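Local coordinates for O-methyltransferase, putative (Bacillus cereus, PDB 3DUL), which probably transfers a methyl group from S-adenosyl-L-methionine to a hydroxyl oxygen of an acceptor substrate, at residues V17-D22 with S43-K48; A39-P44 with V208-Y213; S201-Q206 with F216-V221. One frame throughout, in Å; residues are numbered along the deposited sequence.

Contact 1 (V17-D22 with S43-K48)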
loop_
_atom_site.group_PDB
_atom_site.type_symbol
_atom_site.label_atom_id
_atom_site.label_comp_id
_atom_site.label_asym_id
_atom_site.label_seq_id
_atom_site.Cartn_x
_atom_site.Cartn_y
_atom_site.Cartn_z
ATOM N N VAL B 17 7.224 -12.805 11.409
ATOM C CA VAL B 17 7.806 -11.981 12.464
ATOM C C VAL B 17 7.124 -10.622 12.594
ATOM O O VAL B 17 6.885 -10.148 13.706
ATOM C CB VAL B 17 9.326 -11.773 12.251
ATOM C CG1 VAL B 17 9.984 -13.102 11.949
ATOM C CG2 VAL B 17 9.580 -10.779 11.143
ATOM N N LEU B 18 6.797 -10.006 11.461
ATOM C CA LEU B 18 6.148 -8.697 11.460
ATOM C C LEU B 18 4.716 -8.723 11.975
ATOM O O LEU B 18 4.278 -7.801 12.665
ATOM C CB LEU B 18 6.141 -8.101 10.051
ATOM C CG LEU B 18 7.438 -7.548 9.474
ATOM C CD1 LEU B 18 7.128 -6.923 8.112
ATOM C CD2 LEU B 18 8.042 -6.508 10.426
ATOM N N ILE B 19 3.985 -9.771 11.628
ATOM C CA ILE B 19 2.603 -9.893 12.046
ATOM C C ILE B 19 2.448 -10.927 13.162
ATOM O O ILE B 19 2.672 -12.118 12.957
ATOM C CB ILE B 19 1.710 -10.273 10.853
ATOM C CG1 ILE B 19 1.844 -9.207 9.761
ATOM C CG2 ILE B 19 0.265 -10.392 11.304
ATOM C CD1 ILE B 19 0.998 -9.472 8.541
ATOM N N PRO B 20 2.057 -10.467 14.358
ATOM C CA PRO B 20 1.842 -11.253 15.578
ATOM C C PRO B 20 0.778 -12.338 15.426
ATOM O O PRO B 20 -0.310 -12.078 14.921
ATOM C CB PRO B 20 1.411 -10.199 16.597
ATOM C CG PRO B 20 2.018 -8.933 16.078
ATOM C CD PRO B 20 1.755 -9.048 14.605
ATOM N N LYS B 21 1.097 -13.548 15.874
ATOM C CA LYS B 21 0.140 -14.644 15.813
ATOM C C LYS B 21 -1.099 -14.211 16.592
ATOM O O LYS B 21 -0.998 -13.742 17.726
ATOM C CB LYS B 21 0.740 -15.905 16.436
ATOM C CG LYS B 21 1.920 -16.471 15.664
ATOM C CD LYS B 21 2.541 -17.654 16.399
ATOM C CE LYS B 21 3.612 -18.333 15.553
ATOM N NZ LYS B 21 3.043 -18.898 14.290
ATOM N N ASP B 22 -2.264 -14.343 15.970
ATOM C CA ASP B 22 -3.514 -13.962 16.609
ATOM C C ASP B 22 -4.388 -15.205 16.769
ATOM O O ASP B 22 -4.820 -15.809 15.782
ATOM C CB ASP B 22 -4.235 -12.905 15.763
ATOM C CG ASP B 22 -5.505 -12.393 16.418
ATOM O OD1 ASP B 22 -5.453 -11.945 17.588
ATOM O OD2 ASP B 22 -6.564 -12.429 15.762
ATOM N N SER B 43 -3.363 -14.311 3.274
ATOM C CA SER B 43 -2.234 -13.401 3.418
ATOM C C SER B 43 -2.331 -12.442 4.598
ATOM O O SER B 43 -3.018 -11.417 4.527
ATOM C CB SER B 43 -2.059 -12.598 2.125
ATOM O OG SER B 43 -0.973 -11.692 2.225
ATOM N N PRO B 44 -1.654 -12.770 5.709
ATOM C CA PRO B 44 -1.672 -11.909 6.891
ATOM C C PRO B 44 -1.105 -10.525 6.545
ATOM O O PRO B 44 -1.580 -9.510 7.058
ATOM C CB PRO B 44 -0.780 -12.657 7.878
ATOM C CG PRO B 44 -1.028 -14.086 7.529
ATOM C CD PRO B 44 -1.029 -14.073 6.016
ATOM N N THR B 45 -0.085 -10.490 5.685
ATOM C CA THR B 45 0.511 -9.211 5.290
ATOM C C THR B 45 -0.490 -8.359 4.509
ATOM O O THR B 45 -0.491 -7.134 4.634
ATOM C CB THR B 45 1.821 -9.389 4.460
ATOM O OG1 THR B 45 1.629 -10.371 3.431
ATOM C CG2 THR B 45 2.982 -9.803 5.369
ATOM N N GLN B 46 -1.346 -8.989 3.706
ATOM C CA GLN B 46 -2.352 -8.218 2.980
ATOM C C GLN B 46 -3.435 -7.762 3.959
ATOM O O GLN B 46 -3.961 -6.655 3.859
ATOM C CB GLN B 46 -3.005 -9.028 1.854
ATOM C CG GLN B 46 -3.895 -8.135 0.990
ATOM C CD GLN B 46 -4.784 -8.900 0.038
ATOM O OE1 GLN B 46 -5.626 -9.699 0.458
ATOM N NE2 GLN B 46 -4.612 -8.652 -1.253
ATOM N N GLY B 47 -3.779 -8.628 4.906
ATOM C CA GLY B 47 -4.778 -8.264 5.891
ATOM C C GLY B 47 -4.295 -7.048 6.666
ATOM O O GLY B 47 -5.040 -6.096 6.891
ATOM N N LYS B 48 -3.031 -7.083 7.067
ATOM C CA LYS B 48 -2.434 -5.981 7.811
ATOM C C LYS B 48 -2.486 -4.711 6.953
ATOM O O LYS B 48 -2.823 -3.625 7.432
ATOM C CB LYS B 48 -0.983 -6.320 8.135
ATOM C CG LYS B 48 -0.675 -6.409 9.600
ATOM C CD LYS B 48 -0.776 -5.054 10.270
ATOM C CE LYS B 48 -0.316 -5.156 11.708
ATOM N NZ LYS B 48 1.052 -5.750 11.798
#
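Ile19 packs onto Pro44, Thr45 and Lys48 in a largely buried apolar contact, where the chain leaving helix 7-18 meets the first turn of helix 44-57. Its closest approaches are made by one methyl group, Ile19 CD1. That atom is 3.7 Å from Pro44 CB and 3.8 Å from Thr45 CG2. Ile19 CD1 also lies 3.0 Å from Pro44 O, a tight approach for a carbon and an oxygen. The extended side chain explains this reach: CG1 stands anti to the carbonyl carbon and chi2 is -180°, which carries CD1 straight out to the helix backbone.

Lys48 runs alongside in the reverse direction. Its CG is 3.6 Å from Ile19 CD1, and its aliphatic part slides past the isoleucine until NZ comes within 3.9 Å of Leu18 O, too far for a bond. The ammonium group instead donates to Ala202 O of the second subunit. Thr45 OG1 bonds to Thr207 OG1 on strand 200-209, while CG2 faces Ile19. Trp75 of helix 71-77 touches both Ile19 and Lys48, adding a further wall to the apolar patch.

The receiving surface is a regular helix start. Lys48 N bonds to Pro44 O at 2.8 Å, so the carbonyl oxygen that Ile19 CD1 approaches is already engaged in the helix. Ahead of Pro44, Ser43 OG accepts from Gln46 N at 3.1 Å with an N-H...O angle of 147°, the signature of a serine N-cap, here followed by proline in the first helical position.

Contact 2 (A39-P44 with V208-Y213)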
loop_
_atom_site.group_PDB
_atom_site.type_symbol
_atom_site.label_atom_id
_atom_site.label_comp_id
_atom_site.label_asym_id
_atom_site.label_seq_id
_atom_site.Cartn_x
_atom_site.Cartn_y
_atom_site.Cartn_z
ATOM N N ALA B 39 -11.486 -21.974 -3.685
ATOM C CA ALA B 39 -10.034 -21.874 -3.651
ATOM C C ALA B 39 -9.560 -20.430 -3.493
ATOM O O ALA B 39 -9.929 -19.556 -4.280
ATOM C CB ALA B 39 -9.450 -22.475 -4.923
ATOM N N HIS B 40 -8.752 -20.178 -2.469
ATOM C CA HIS B 40 -8.227 -18.835 -2.238
ATOM C C HIS B 40 -6.960 -18.873 -1.395
ATOM O O HIS B 40 -6.653 -19.872 -0.748
ATOM C CB HIS B 40 -9.273 -17.950 -1.553
ATOM C CG HIS B 40 -9.530 -18.311 -0.123
ATOM N ND1 HIS B 40 -10.178 -19.470 0.250
ATOM C CD2 HIS B 40 -9.222 -17.666 1.028
ATOM C CE1 HIS B 40 -10.258 -19.524 1.568
ATOM N NE2 HIS B 40 -9.687 -18.441 2.064
ATOM N N ASP B 41 -6.223 -17.772 -1.401
ATOM C CA ASP B 41 -4.990 -17.699 -0.641
ATOM C C ASP B 41 -5.203 -16.923 0.656
ATOM O O ASP B 41 -6.153 -16.156 0.778
ATOM C CB ASP B 41 -3.911 -17.041 -1.497
ATOM C CG ASP B 41 -2.579 -16.980 -0.800
ATOM O OD1 ASP B 41 -2.172 -17.995 -0.203
ATOM O OD2 ASP B 41 -1.935 -15.921 -0.854
ATOM N N VAL B 42 -4.323 -17.139 1.625
ATOM C CA VAL B 42 -4.420 -16.460 2.915
ATOM C C VAL B 42 -3.173 -15.615 3.097
ATOM O O VAL B 42 -2.057 -16.137 3.083
ATOM C CB VAL B 42 -4.514 -17.474 4.073
ATOM C CG1 VAL B 42 -4.759 -16.745 5.382
ATOM C CG2 VAL B 42 -5.631 -18.472 3.799
ATOM N N SER B 43 -3.363 -14.311 3.274
ATOM C CA SER B 43 -2.234 -13.401 3.418
ATOM C C SER B 43 -2.331 -12.442 4.598
ATOM O O SER B 43 -3.018 -11.417 4.527
ATOM C CB SER B 43 -2.059 -12.598 2.125
ATOM O OG SER B 43 -0.973 -11.692 2.225
ATOM N N PRO B 44 -1.654 -12.770 5.709
ATOM C CA PRO B 44 -1.672 -11.909 6.891
ATOM C C PRO B 44 -1.105 -10.525 6.545
ATOM O O PRO B 44 -1.580 -9.510 7.058
ATOM C CB PRO B 44 -0.780 -12.657 7.878
ATOM C CG PRO B 44 -1.028 -14.086 7.529
ATOM C CD PRO B 44 -1.029 -14.073 6.016
ATOM N N VAL B 208 3.074 -11.314 -0.082
ATOM C CA VAL B 208 3.161 -12.772 -0.031
ATOM C C VAL B 208 1.962 -13.374 0.679
ATOM O O VAL B 208 1.339 -12.730 1.518
ATOM C CB VAL B 208 4.445 -13.260 0.683
ATOM C CG1 VAL B 208 4.334 -13.053 2.186
ATOM C CG2 VAL B 208 4.685 -14.727 0.358
ATOM N N GLY B 209 1.644 -14.617 0.329
ATOM C CA GLY B 209 0.528 -15.308 0.945
ATOM C C GLY B 209 0.891 -16.761 1.185
ATOM O O GLY B 209 2.011 -17.179 0.891
ATOM N N SER B 210 -0.052 -17.539 1.707
ATOM C CA SER B 210 0.195 -18.949 1.982
ATOM C C SER B 210 0.532 -19.739 0.724
ATOM O O SER B 210 1.462 -20.547 0.725
ATOM C CB SER B 210 -1.018 -19.572 2.674
ATOM O OG SER B 210 -2.191 -19.417 1.897
ATOM N N LYS B 211 -0.220 -19.503 -0.348
ATOM C CA LYS B 211 0.005 -20.202 -1.611
ATOM C C LYS B 211 0.453 -19.267 -2.731
ATOM O O LYS B 211 -0.174 -19.208 -3.787
ATOM C CB LYS B 211 -1.270 -20.947 -2.028
ATOM C CG LYS B 211 -1.620 -22.095 -1.085
ATOM C CD LYS B 211 -2.894 -22.828 -1.483
ATOM C CE LYS B 211 -4.121 -21.948 -1.325
ATOM N NZ LYS B 211 -5.376 -22.692 -1.610
ATOM N N GLY B 212 1.544 -18.540 -2.496
ATOM C CA GLY B 212 2.063 -17.623 -3.499
ATOM C C GLY B 212 1.870 -16.159 -3.148
ATOM O O GLY B 212 1.525 -15.817 -2.020
ATOM N N TYR B 213 2.097 -15.286 -4.121
ATOM C CA TYR B 213 1.938 -13.856 -3.906
ATOM C C TYR B 213 0.581 -13.358 -4.388
ATOM O O TYR B 213 0.099 -13.763 -5.444
ATOM C CB TYR B 213 3.049 -13.083 -4.619
ATOM C CG TYR B 213 4.414 -13.283 -4.018
ATOM C CD1 TYR B 213 5.139 -14.453 -4.251
ATOM C CD2 TYR B 213 4.973 -12.318 -3.180
ATOM C CE1 TYR B 213 6.381 -14.654 -3.662
ATOM C CE2 TYR B 213 6.216 -12.510 -2.586
ATOM C CZ TYR B 213 6.914 -13.681 -2.828
ATOM O OH TYR B 213 8.132 -13.889 -2.220
HETATM O O HOH W 1 -7.680 -22.721 -0.123
#
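Asp41 points its carboxylate at the hairpin turn formed by Ser210 and Lys211, with two further polar links on the next residues. With CG anti to the backbone N (chi1 -178°), OD1 receives both Ser210 OG and Lys211 N. The hydroxyl meets it from the anti side, 31° out of the carboxylate plane. Ser210 OG and Lys211 N are both modelled 2.5 Å from Asp41 OD1, so these lengths are doubtful, although the backbone bond is nearly straight at 172°. Asp41 OD2 rests 3.1 Å from Gly209 CA and close to the carboxylate of Asp214, which would tend to raise the pKa of one of the pair.

Ser210 turns its hydroxyl back across the loop, OG lying 3.7 Å from Val42 CB. Its backbone N donates to Val42 O at 2.8 Å, holding the main chain of a residue that binds S-adenosyl-L-homocysteine. One residue further on, Ser43 OG donates to Val208 O at 2.6 Å, so the helix-capping serine also ties that helix start to the strand.

At the more exposed end, Lys211 bends at chi3 and lays its tip beside the His40 carbonyl. The direct bond from Lys211 NZ to His40 O is weak, at 3.2 Å; a water bridges the same two groups, accepting from NZ at 2.7 Å and donating to His40 O.

The loop thus joins the tip of the hairpin of strands 200-209 and 212-221 to the start of helix 44-57. Helix 7-18 packs on Val208 and bonds Gly209 O through Gln12, while Tyr71 of helix 71-77 lies against Val42 and Pro44.

Contact 3 (S201-Q206 with F216-V221)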
loop_
_atom_site.group_PDB
_atom_site.type_symbol
_atom_site.label_atom_id
_atom_site.label_comp_id
_atom_site.label_asym_id
_atom_site.label_seq_id
_atom_site.Cartn_x
_atom_site.Cartn_y
_atom_site.Cartn_z
ATOM N N SER B 201 -7.157 6.868 -10.218
ATOM C CA SER B 201 -5.710 6.885 -10.374
ATOM C C SER B 201 -5.295 5.629 -9.612
ATOM O O SER B 201 -5.725 5.443 -8.479
ATOM C CB SER B 201 -5.124 8.130 -9.703
ATOM O OG SER B 201 -3.727 8.184 -9.892
ATOM N N ALA B 202 -4.472 4.775 -10.206
ATOM C CA ALA B 202 -4.107 3.544 -9.520
ATOM C C ALA B 202 -2.706 3.024 -9.745
ATOM O O ALA B 202 -1.996 3.465 -10.641
ATOM C CB ALA B 202 -5.106 2.445 -9.897
ATOM N N THR B 203 -2.321 2.068 -8.903
ATOM C CA THR B 203 -1.040 1.398 -9.008
ATOM C C THR B 203 -1.295 -0.074 -8.690
ATOM O O THR B 203 -2.403 -0.448 -8.278
ATOM C CB THR B 203 0.023 1.982 -8.030
ATOM O OG1 THR B 203 1.294 1.390 -8.316
ATOM C CG2 THR B 203 -0.344 1.694 -6.582
ATOM N N ALA B 204 -0.292 -0.911 -8.909
ATOM C CA ALA B 204 -0.424 -2.336 -8.636
ATOM C C ALA B 204 0.663 -2.777 -7.673
ATOM O O ALA B 204 1.819 -2.375 -7.803
ATOM C CB ALA B 204 -0.338 -3.132 -9.930
ATOM N N LEU B 205 0.283 -3.618 -6.716
ATOM C CA LEU B 205 1.201 -4.116 -5.702
ATOM C C LEU B 205 1.014 -5.617 -5.512
ATOM O O LEU B 205 0.104 -6.213 -6.077
ATOM C CB LEU B 205 0.903 -3.440 -4.362
ATOM C CG LEU B 205 0.570 -1.956 -4.447
ATOM C CD1 LEU B 205 -0.303 -1.549 -3.272
ATOM C CD2 LEU B 205 1.867 -1.168 -4.497
ATOM N N GLN B 206 1.879 -6.213 -4.705
ATOM C CA GLN B 206 1.779 -7.632 -4.397
ATOM C C GLN B 206 2.247 -7.809 -2.958
ATOM O O GLN B 206 2.980 -6.973 -2.421
ATOM C CB GLN B 206 2.656 -8.466 -5.336
ATOM C CG GLN B 206 4.136 -8.461 -4.985
ATOM C CD GLN B 206 4.968 -9.354 -5.899
ATOM O OE1 GLN B 206 6.155 -9.581 -5.656
ATOM N NE2 GLN B 206 4.348 -9.857 -6.960
ATOM N N PHE B 216 -2.559 -7.253 -6.448
ATOM C CA PHE B 216 -3.736 -6.404 -6.309
ATOM C C PHE B 216 -3.541 -4.965 -6.759
ATOM O O PHE B 216 -2.423 -4.467 -6.839
ATOM C CB PHE B 216 -4.263 -6.421 -4.865
ATOM C CG PHE B 216 -3.279 -5.923 -3.839
ATOM C CD1 PHE B 216 -2.296 -6.761 -3.328
ATOM C CD2 PHE B 216 -3.353 -4.619 -3.371
ATOM C CE1 PHE B 216 -1.395 -6.309 -2.358
ATOM C CE2 PHE B 216 -2.455 -4.153 -2.400
ATOM C CZ PHE B 216 -1.477 -4.999 -1.894
ATOM N N ILE B 217 -4.651 -4.311 -7.069
ATOM C CA ILE B 217 -4.623 -2.920 -7.504
ATOM C C ILE B 217 -5.045 -2.031 -6.340
ATOM O O ILE B 217 -5.876 -2.411 -5.522
ATOM C CB ILE B 217 -5.609 -2.663 -8.668
ATOM C CG1 ILE B 217 -5.524 -1.201 -9.114
ATOM C CG2 ILE B 217 -7.028 -2.970 -8.228
ATOM C CD1 ILE B 217 -6.616 -0.775 -10.072
HETATM N N MSE B 218 -4.438 -0.856 -6.252
HETATM C CA MSE B 218 -4.809 0.097 -5.229
HETATM C C MSE B 218 -5.173 1.333 -6.039
HETATM O O MSE B 218 -4.344 1.841 -6.791
HETATM C CB MSE B 218 -3.635 0.423 -4.300
HETATM C CG MSE B 218 -3.986 1.492 -3.291
HETATM SE SE MSE B 218 -2.527 1.956 -2.106
HETATM C CE MSE B 218 -1.819 3.491 -3.076
ATOM N N ALA B 219 -6.406 1.802 -5.904
ATOM C CA ALA B 219 -6.834 2.975 -6.650
ATOM C C ALA B 219 -7.526 4.010 -5.777
ATOM O O ALA B 219 -8.092 3.686 -4.730
ATOM C CB ALA B 219 -7.765 2.552 -7.778
ATOM N N VAL B 220 -7.476 5.266 -6.212
ATOM C CA VAL B 220 -8.142 6.341 -5.491
ATOM C C VAL B 220 -9.038 7.083 -6.477
ATOM O O VAL B 220 -8.596 7.459 -7.564
ATOM C CB VAL B 220 -7.138 7.343 -4.881
ATOM C CG1 VAL B 220 -7.893 8.397 -4.090
ATOM C CG2 VAL B 220 -6.154 6.611 -3.979
ATOM N N VAL B 221 -10.296 7.275 -6.107
ATOM C CA VAL B 221 -11.238 7.959 -6.979
ATOM C C VAL B 221 -10.903 9.443 -7.030
ATOM O O VAL B 221 -10.730 10.076 -5.988
ATOM C CB VAL B 221 -12.677 7.765 -6.484
ATOM C CG1 VAL B 221 -13.648 8.448 -7.426
ATOM C CG2 VAL B 221 -12.986 6.272 -6.387
#
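Ala202 and Ala219 form the tightest side-chain pair between these antiparallel strands, their CB atoms 3.4 Å apart, closer than usual for two carbons. In this non-hydrogen-bonded pair Ala202 CA and Ala219 CA approach to 4.0 Å. On this face Ile217 CG1, anti to the backbone N (chi1 -179°), directs CD1 to within 3.6 Å of Ala202 CB.

The opposite face is dense at Leu205 and Phe216. The phenyl ring takes the place between backbone N and carbonyl carbon (chi1 61°), bringing it over the neighbouring strand. Leu205 CB sits above one ring face, 4.1 Å from the centroid and 25° off the normal, a CH-pi contact, while Leu205 CD1 reaches Phe216 CE2 at 3.5 Å. Leu205 CD1 also lies 4.0 Å from CB of the selenomethionine Met218.

Looseness is local, at the partly exposed Ser201-Val220 pair and at Ala204. That pair is joined by two backbone bonds with little side-chain contact, Ser201 CB staying 4.1 Å from Val220 O, although Ser201 packs on Lys48 of the second subunit. Ala204 offers Ile217 little side-chain contact. The backbone stays in register, with three hydrogen-bonded pairs, Ser201-Val220, Thr203-Met218 and Leu205-Phe216.

These strands form a beta hairpin that closes one edge of the class I, Rossmann-like methyltransferase sheet, 200-209 being outermost within the chain and 212-221 pairing with strand 162-170. Helix 44-57 lies on the Leu205, Phe216 and Met218 side through Phe49, and helix 188-195 on the Ala202 and Ile217 side. Thr45 O of the second subunit receives Thr203 OG1.

How the contacts relate
Contacts 1 and 2 are neighbours, their centres 12 Å apart. They share Ser43 and Pro44, and Thr45 OG1 of contact 1 packs 3.1 Å from Val208 O of contact 2. Contact 3 lies further along the hairpin whose turn contact 2 uses, about 19 Å from contact 2 and 21 Å from contact 1 between centres; it meets contact 1 where Gln46 NE2 packs 3.6 Å from Phe216 CD1. All three touch the second subunit. Contact 2 is nearest the cofactor site, since it contains Val42, which binds S-adenosyl-L-homocysteine. The side chains of Pro44 in contact 1 and Phe216 in contact 3 are about 9 Å and 10 Å from that of the ligand-binding Ser72.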